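Local coordinates for threonine phosphate decarboxylase-like enzyme (Sulfurospirillum multivorans, PDB 6OUX), which decarboxylates L-serine O-phosphate to ethanolamine O-phosphate with pyridoxal phosphate as cofactor, supplying a precursor for norcobamide biosynthesis, at residues N23-P29 against I352-T356; N327-L333 against E366-G372. All blocks are in the same frame, centred on the assembly; numbering follows the deposited sequence.

Contact 1. Residues N23-P29 against I352-T356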
loop_
_atom_site.group_PDB
_atom_site.type_symbol
_atom_site.label_atom_id
_atom_site.label_comp_id
_atom_site.label_asym_id
_atom_site.label_seq_id
_atom_site.Cartn_x
_atom_site.Cartn_y
_atom_site.Cartn_z
ATOM N N ASN A 23 3.404 17.612 11.013
ATOM C CA ASN A 23 3.490 16.169 11.022
ATOM C C ASN A 23 4.941 15.709 10.988
ATOM O O ASN A 23 5.871 16.455 10.713
ATOM C CB ASN A 23 2.728 15.568 9.847
ATOM C CG ASN A 23 3.282 16.011 8.512
ATOM O OD1 ASN A 23 2.824 16.985 7.911
ATOM N ND2 ASN A 23 4.279 15.309 8.044
ATOM N N ALA A 24 5.120 14.441 11.196
ATOM C CA ALA A 24 6.441 13.869 11.411
ATOM C C ALA A 24 7.203 13.512 10.116
ATOM O O ALA A 24 8.394 13.171 10.157
ATOM C CB ALA A 24 6.262 12.631 12.265
ATOM N N GLY A 25 6.505 13.587 8.981
ATOM C CA GLY A 25 7.068 13.260 7.681
ATOM C C GLY A 25 7.840 14.439 7.074
ATOM O O GLY A 25 8.046 15.480 7.699
ATOM N N SER A 26 8.145 14.278 5.798
ATOM C CA SER A 26 9.052 15.141 5.062
ATOM C C SER A 26 8.528 16.572 4.866
ATOM O O SER A 26 9.314 17.523 4.909
ATOM C CB SER A 26 9.330 14.484 3.682
ATOM O OG SER A 26 10.271 13.434 3.838
ATOM N N HIS A 27 7.235 16.725 4.604
ATOM C CA HIS A 27 6.631 18.083 4.505
ATOM C C HIS A 27 5.813 18.431 5.746
ATOM O O HIS A 27 4.640 18.039 5.848
ATOM C CB HIS A 27 5.702 18.202 3.311
ATOM C CG HIS A 27 6.354 17.894 2.012
ATOM N ND1 HIS A 27 6.398 16.624 1.491
ATOM C CD2 HIS A 27 6.966 18.695 1.106
ATOM C CE1 HIS A 27 7.003 16.657 0.315
ATOM N NE2 HIS A 27 7.365 17.898 0.064
ATOM N N SER A 28 6.425 19.177 6.647
ATOM C CA SER A 28 5.731 19.728 7.803
ATOM C C SER A 28 5.952 21.239 7.876
ATOM O O SER A 28 7.084 21.722 8.125
ATOM C CB SER A 28 6.236 19.091 9.086
ATOM O OG SER A 28 5.407 19.454 10.208
ATOM N N PRO A 29 4.907 22.004 7.623
ATOM C CA PRO A 29 3.537 21.570 7.244
ATOM C C PRO A 29 3.400 20.929 5.848
ATOM O O PRO A 29 4.323 21.031 4.998
ATOM C CB PRO A 29 2.733 22.855 7.323
ATOM C CG PRO A 29 3.751 23.969 7.152
ATOM C CD PRO A 29 5.007 23.460 7.799
ATOM N N ILE A 352 11.815 28.135 -2.370
ATOM C CA ILE A 352 12.555 26.930 -1.972
ATOM C C ILE A 352 12.003 26.427 -0.663
ATOM O O ILE A 352 12.038 27.198 0.312
ATOM C CB ILE A 352 14.041 27.253 -1.830
ATOM C CG1 ILE A 352 14.617 27.637 -3.232
ATOM C CG2 ILE A 352 14.793 26.054 -1.276
ATOM C CD1 ILE A 352 16.048 28.136 -3.241
ATOM N N TYR A 353 11.546 25.149 -0.627
ATOM C CA TYR A 353 11.092 24.482 0.640
ATOM C C TYR A 353 12.145 23.528 1.222
ATOM O O TYR A 353 12.622 22.639 0.509
ATOM C CB TYR A 353 9.841 23.668 0.387
ATOM C CG TYR A 353 8.976 23.392 1.575
ATOM C CD1 TYR A 353 9.178 24.021 2.815
ATOM C CD2 TYR A 353 7.915 22.536 1.452
ATOM C CE1 TYR A 353 8.356 23.748 3.906
ATOM C CE2 TYR A 353 7.096 22.283 2.540
ATOM C CZ TYR A 353 7.315 22.906 3.753
ATOM O OH TYR A 353 6.487 22.649 4.835
ATOM N N VAL A 354 12.532 23.751 2.476
ATOM C CA VAL A 354 13.456 22.855 3.191
ATOM C C VAL A 354 12.803 22.475 4.527
ATOM O O VAL A 354 11.773 23.049 4.898
ATOM C CB VAL A 354 14.877 23.443 3.381
ATOM C CG1 VAL A 354 15.448 23.897 2.067
ATOM C CG2 VAL A 354 14.941 24.587 4.410
ATOM N N ARG A 355 13.353 21.467 5.201
ATOM C CA ARG A 355 12.690 20.807 6.335
ATOM C C ARG A 355 13.354 21.298 7.622
ATOM O O ARG A 355 14.596 21.211 7.809
ATOM C CB ARG A 355 12.737 19.242 6.136
ATOM C CG ARG A 355 12.087 18.313 7.187
ATOM C CD ARG A 355 10.663 18.752 7.391
ATOM N NE ARG A 355 9.795 17.853 8.144
ATOM C CZ ARG A 355 9.769 17.725 9.475
ATOM N NH1 ARG A 355 10.673 18.331 10.246
ATOM N NH2 ARG A 355 8.851 16.928 10.025
ATOM N N THR A 356 12.555 21.855 8.511
ATOM C CA THR A 356 13.073 22.145 9.856
ATOM C C THR A 356 13.504 20.888 10.636
ATOM O O THR A 356 12.890 19.798 10.519
ATOM C CB THR A 356 12.059 22.909 10.720
ATOM O OG1 THR A 356 12.709 23.319 11.914
ATOM C CG2 THR A 356 10.842 22.080 11.098
HETATM O O HOH W 1 10.088 22.620 7.237
#
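Arg-355 and Tyr-353, two residues apart on strand 352-356, reach into the loop that joins helix 11-19 to helix 31-37, so that the N-terminal part of a PLP-dependent aminotransferase-fold enzyme is laid against strand 352-356 of its smaller sheet. Arg-355 has the larger share. Its chain leaves with CG anti to the backbone N (chi1 -179°) and bends at the next bond, which carries CD to 3.1 Å from Ser-26 O and turns the guanidinium into the curve of the loop. There NE and NH2 grip one atom side-on: Gly-25 O lies 2.9 Å from Arg-355 NH2 and 3.0 Å from NE, somewhat tilted from the guanidinium plane. Ser-28 CB comes over one face of the group, 3.5 Å from Arg-355 NH2, while Ser-28 OG turns back to accept from Asn-23 N and closes the loop on itself. The remaining nitrogen, NH1, bonds Thr-356 O and pairs with Asp-359 in a salt bridge. These bonds fix the rotation of a residue that binds O-phospho-L-serine. Tyr-353 runs along the other end of the loop, its CE2 3.9 Å from His-27 CD2 at the edge of the imidazole; the NE2 of that ring bonds Asp-46. Between the two backbones, a water donates to Ser-28 O and Val-354 O and accepts from Thr-356 N. Past the cis peptide before Pro-29, Tyr-353 OH donates to a lone pair of Pro-29 O, in the carbonyl plane, at 2.7 Å.

Contact 2. Residues N327-L333 against E366-G372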
loop_
_atom_site.group_PDB
_atom_site.type_symbol
_atom_site.label_atom_id
_atom_site.label_comp_id
_atom_site.label_asym_id
_atom_site.label_seq_id
_atom_site.Cartn_x
_atom_site.Cartn_y
_atom_site.Cartn_z
ATOM N N ASN A 327 21.520 11.444 0.584
ATOM C CA ASN A 327 21.017 12.379 -0.400
ATOM C C ASN A 327 20.369 13.602 0.211
ATOM O O ASN A 327 19.410 14.167 -0.312
ATOM C CB ASN A 327 20.061 11.646 -1.372
ATOM C CG ASN A 327 18.859 11.090 -0.716
ATOM O OD1 ASN A 327 18.896 10.789 0.445
ATOM N ND2 ASN A 327 17.804 10.822 -1.501
ATOM N N PHE A 328 20.907 13.989 1.363
ATOM C CA PHE A 328 20.494 15.154 2.065
ATOM C C PHE A 328 21.686 15.572 2.956
ATOM O O PHE A 328 22.617 14.767 3.209
ATOM C CB PHE A 328 19.218 14.836 2.905
ATOM C CG PHE A 328 19.389 13.667 3.789
ATOM C CD1 PHE A 328 20.051 13.792 4.989
ATOM C CD2 PHE A 328 18.873 12.424 3.443
ATOM C CE1 PHE A 328 20.254 12.674 5.794
ATOM C CE2 PHE A 328 19.082 11.292 4.246
ATOM C CZ PHE A 328 19.750 11.435 5.437
ATOM N N VAL A 329 21.636 16.822 3.380
ATOM C CA VAL A 329 22.611 17.445 4.260
ATOM C C VAL A 329 21.806 18.158 5.344
ATOM O O VAL A 329 20.699 18.645 5.052
ATOM C CB VAL A 329 23.446 18.470 3.477
ATOM C CG1 VAL A 329 24.606 18.933 4.302
ATOM C CG2 VAL A 329 24.061 17.838 2.244
ATOM N N MET A 330 22.315 18.145 6.570
ATOM C CA MET A 330 21.788 18.888 7.683
ATOM C C MET A 330 22.769 20.024 7.991
ATOM O O MET A 330 23.995 19.811 8.115
ATOM C CB MET A 330 21.630 18.001 8.952
ATOM C CG MET A 330 20.617 18.513 10.047
ATOM S SD MET A 330 20.356 17.369 11.448
ATOM C CE MET A 330 18.792 17.128 11.619
ATOM N N LEU A 331 22.190 21.224 8.150
ATOM C CA LEU A 331 22.915 22.477 8.364
ATOM C C LEU A 331 22.542 23.069 9.726
ATOM O O LEU A 331 21.383 23.169 9.999
ATOM C CB LEU A 331 22.475 23.473 7.297
ATOM C CG LEU A 331 23.363 23.607 6.082
ATOM C CD1 LEU A 331 23.420 22.306 5.350
ATOM C CD2 LEU A 331 22.866 24.660 5.150
ATOM N N LYS A 332 23.521 23.473 10.540
ATOM C CA LYS A 332 23.244 24.235 11.749
ATOM C C LYS A 332 23.419 25.724 11.476
ATOM O O LYS A 332 24.478 26.173 10.999
ATOM C CB LYS A 332 24.177 23.808 12.873
ATOM C CG LYS A 332 24.000 24.609 14.130
ATOM C CD LYS A 332 24.182 23.772 15.356
ATOM C CE LYS A 332 24.720 24.594 16.478
ATOM N NZ LYS A 332 26.186 24.441 16.281
ATOM N N LEU A 333 22.370 26.465 11.747
ATOM C CA LEU A 333 22.316 27.885 11.469
ATOM C C LEU A 333 23.043 28.638 12.574
ATOM O O LEU A 333 23.262 28.121 13.697
ATOM C CB LEU A 333 20.869 28.356 11.350
ATOM C CG LEU A 333 20.068 27.614 10.293
ATOM C CD1 LEU A 333 18.615 27.970 10.396
ATOM C CD2 LEU A 333 20.548 27.936 8.877
ATOM N N GLU A 366 19.503 25.106 16.021
ATOM C CA GLU A 366 18.489 25.413 15.014
ATOM C C GLU A 366 19.005 24.892 13.658
ATOM O O GLU A 366 19.925 25.468 13.115
ATOM C CB GLU A 366 18.274 26.951 14.939
ATOM C CG GLU A 366 17.505 27.550 16.125
ATOM C CD GLU A 366 16.050 27.139 16.112
ATOM O OE1 GLU A 366 15.388 27.096 15.018
ATOM O OE2 GLU A 366 15.538 26.808 17.193
ATOM N N CYS A 367 18.424 23.810 13.137
ATOM C CA CYS A 367 18.950 23.093 11.972
ATOM C C CYS A 367 17.884 22.954 10.930
ATOM O O CYS A 367 16.648 22.976 11.227
ATOM C CB CYS A 367 19.503 21.696 12.355
ATOM S SG CYS A 367 21.014 21.780 13.347
ATOM N N ILE A 368 18.365 22.804 9.687
ATOM C CA ILE A 368 17.517 22.455 8.573
ATOM C C ILE A 368 18.120 21.248 7.831
ATOM O O ILE A 368 19.344 21.112 7.742
ATOM C CB ILE A 368 17.315 23.615 7.591
ATOM C CG1 ILE A 368 18.635 24.220 7.085
ATOM C CG2 ILE A 368 16.493 24.703 8.236
ATOM C CD1 ILE A 368 18.405 25.205 5.944
ATOM N N ARG A 369 17.256 20.424 7.286
ATOM C CA ARG A 369 17.669 19.305 6.417
ATOM C C ARG A 369 17.316 19.643 4.996
ATOM O O ARG A 369 16.144 19.913 4.696
ATOM C CB ARG A 369 16.967 18.011 6.785
ATOM C CG ARG A 369 17.652 16.772 6.160
ATOM C CD ARG A 369 16.749 15.580 6.216
ATOM N NE ARG A 369 15.523 15.745 5.454
ATOM C CZ ARG A 369 14.545 14.838 5.429
ATOM N NH1 ARG A 369 14.678 13.728 6.109
ATOM N NH2 ARG A 369 13.458 15.024 4.716
ATOM N N ILE A 370 18.322 19.601 4.102
ATOM C CA ILE A 370 18.083 19.937 2.681
ATOM C C ILE A 370 18.380 18.727 1.786
ATOM O O ILE A 370 19.457 18.210 1.809
ATOM C CB ILE A 370 18.994 21.107 2.188
ATOM C CG1 ILE A 370 18.952 22.263 3.198
ATOM C CG2 ILE A 370 18.574 21.531 0.771
ATOM C CD1 ILE A 370 19.857 23.433 2.865
ATOM N N ALA A 371 17.401 18.308 1.004
ATOM C CA ALA A 371 17.602 17.198 0.080
ATOM C C ALA A 371 18.404 17.684 -1.122
ATOM O O ALA A 371 18.166 18.804 -1.610
ATOM C CB ALA A 371 16.258 16.686 -0.399
ATOM N N GLY A 372 19.312 16.878 -1.627
ATOM C CA GLY A 372 20.157 17.274 -2.741
ATOM C C GLY A 372 19.318 17.154 -3.982
ATOM O O GLY A 372 18.562 16.172 -4.117
HETATM O O HOH W 2 21.877 26.896 16.039
#
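Arg-369 and Phe-328 meet on one face of an antiparallel strand pair, 328-332 against 367-371, whose N-to-C directions differ by 158°. From CB, 4.2 Å from Val-329 O, the Arg-369 chain extends with CG anti to the backbone N (chi1 -164°), which sets CG 4.0 Å from Phe-328 CD1. CD keeps to the same ring atom, approaching it obliquely. A bend at chi3 brings CZ over the Phe-328 ring, 5.6 Å from its centroid, long for a cation-pi contact and at most a weak attraction. At the tip, NH1 bonds Asn-181 O and NH2 bonds Cys-48 O, and Phe-131 adds a cation-pi contact. Farther along this face, Met-330 CG packs on Cys-367 CB, and Cys-367 SG lies 3.8 Å from Lys-332 CB. On the other face, Leu-331 CB rests on Ile-368 CG1 at 3.9 Å and Leu-331 CD2 on Ile-370 CD1, packed against helices 289-314 and 375-388. The backbone ladder is made of two-bond rings at Val-329/Ile-370 and Leu-331/Ile-368; its shortest bond runs from Ile-370 N to Val-329 O, 2.7 Å. Gly-372 N to Asn-327 O extends it at one end and Leu-333 N to Glu-366 O at the other, where a water also links Leu-333 O to Glu-366 N. The pair belongs to the small, mostly antiparallel sheet of the C-terminal part of aminotransferase-fold enzymes, with helices on one face and the substrate-binding Arg-369 on the other.

The centres of contacts 1 and 2 lie about 11 Å apart, and both reach one mixed sheet, in which strand 352-356 is flanked by 45-46 and 367-371, and 367-371 in turn by 328-332. Along the chain the segments alternate: 23-29, 327-333, 352-356, 366-372. Arg-355 O probably accepts a hydrogen bond from Arg-369 N at 2.8 Å, while Val-354 CG2 packs on Ile-368 CD1. Neighbouring strands thus bring Arg-355 from contact 1 and Arg-369 from contact 2 together as binding residues for O-phospho-L-serine, with Ser-26 of the N-terminal loop beside Arg-369. The loop therefore probably helps to shape the substrate site.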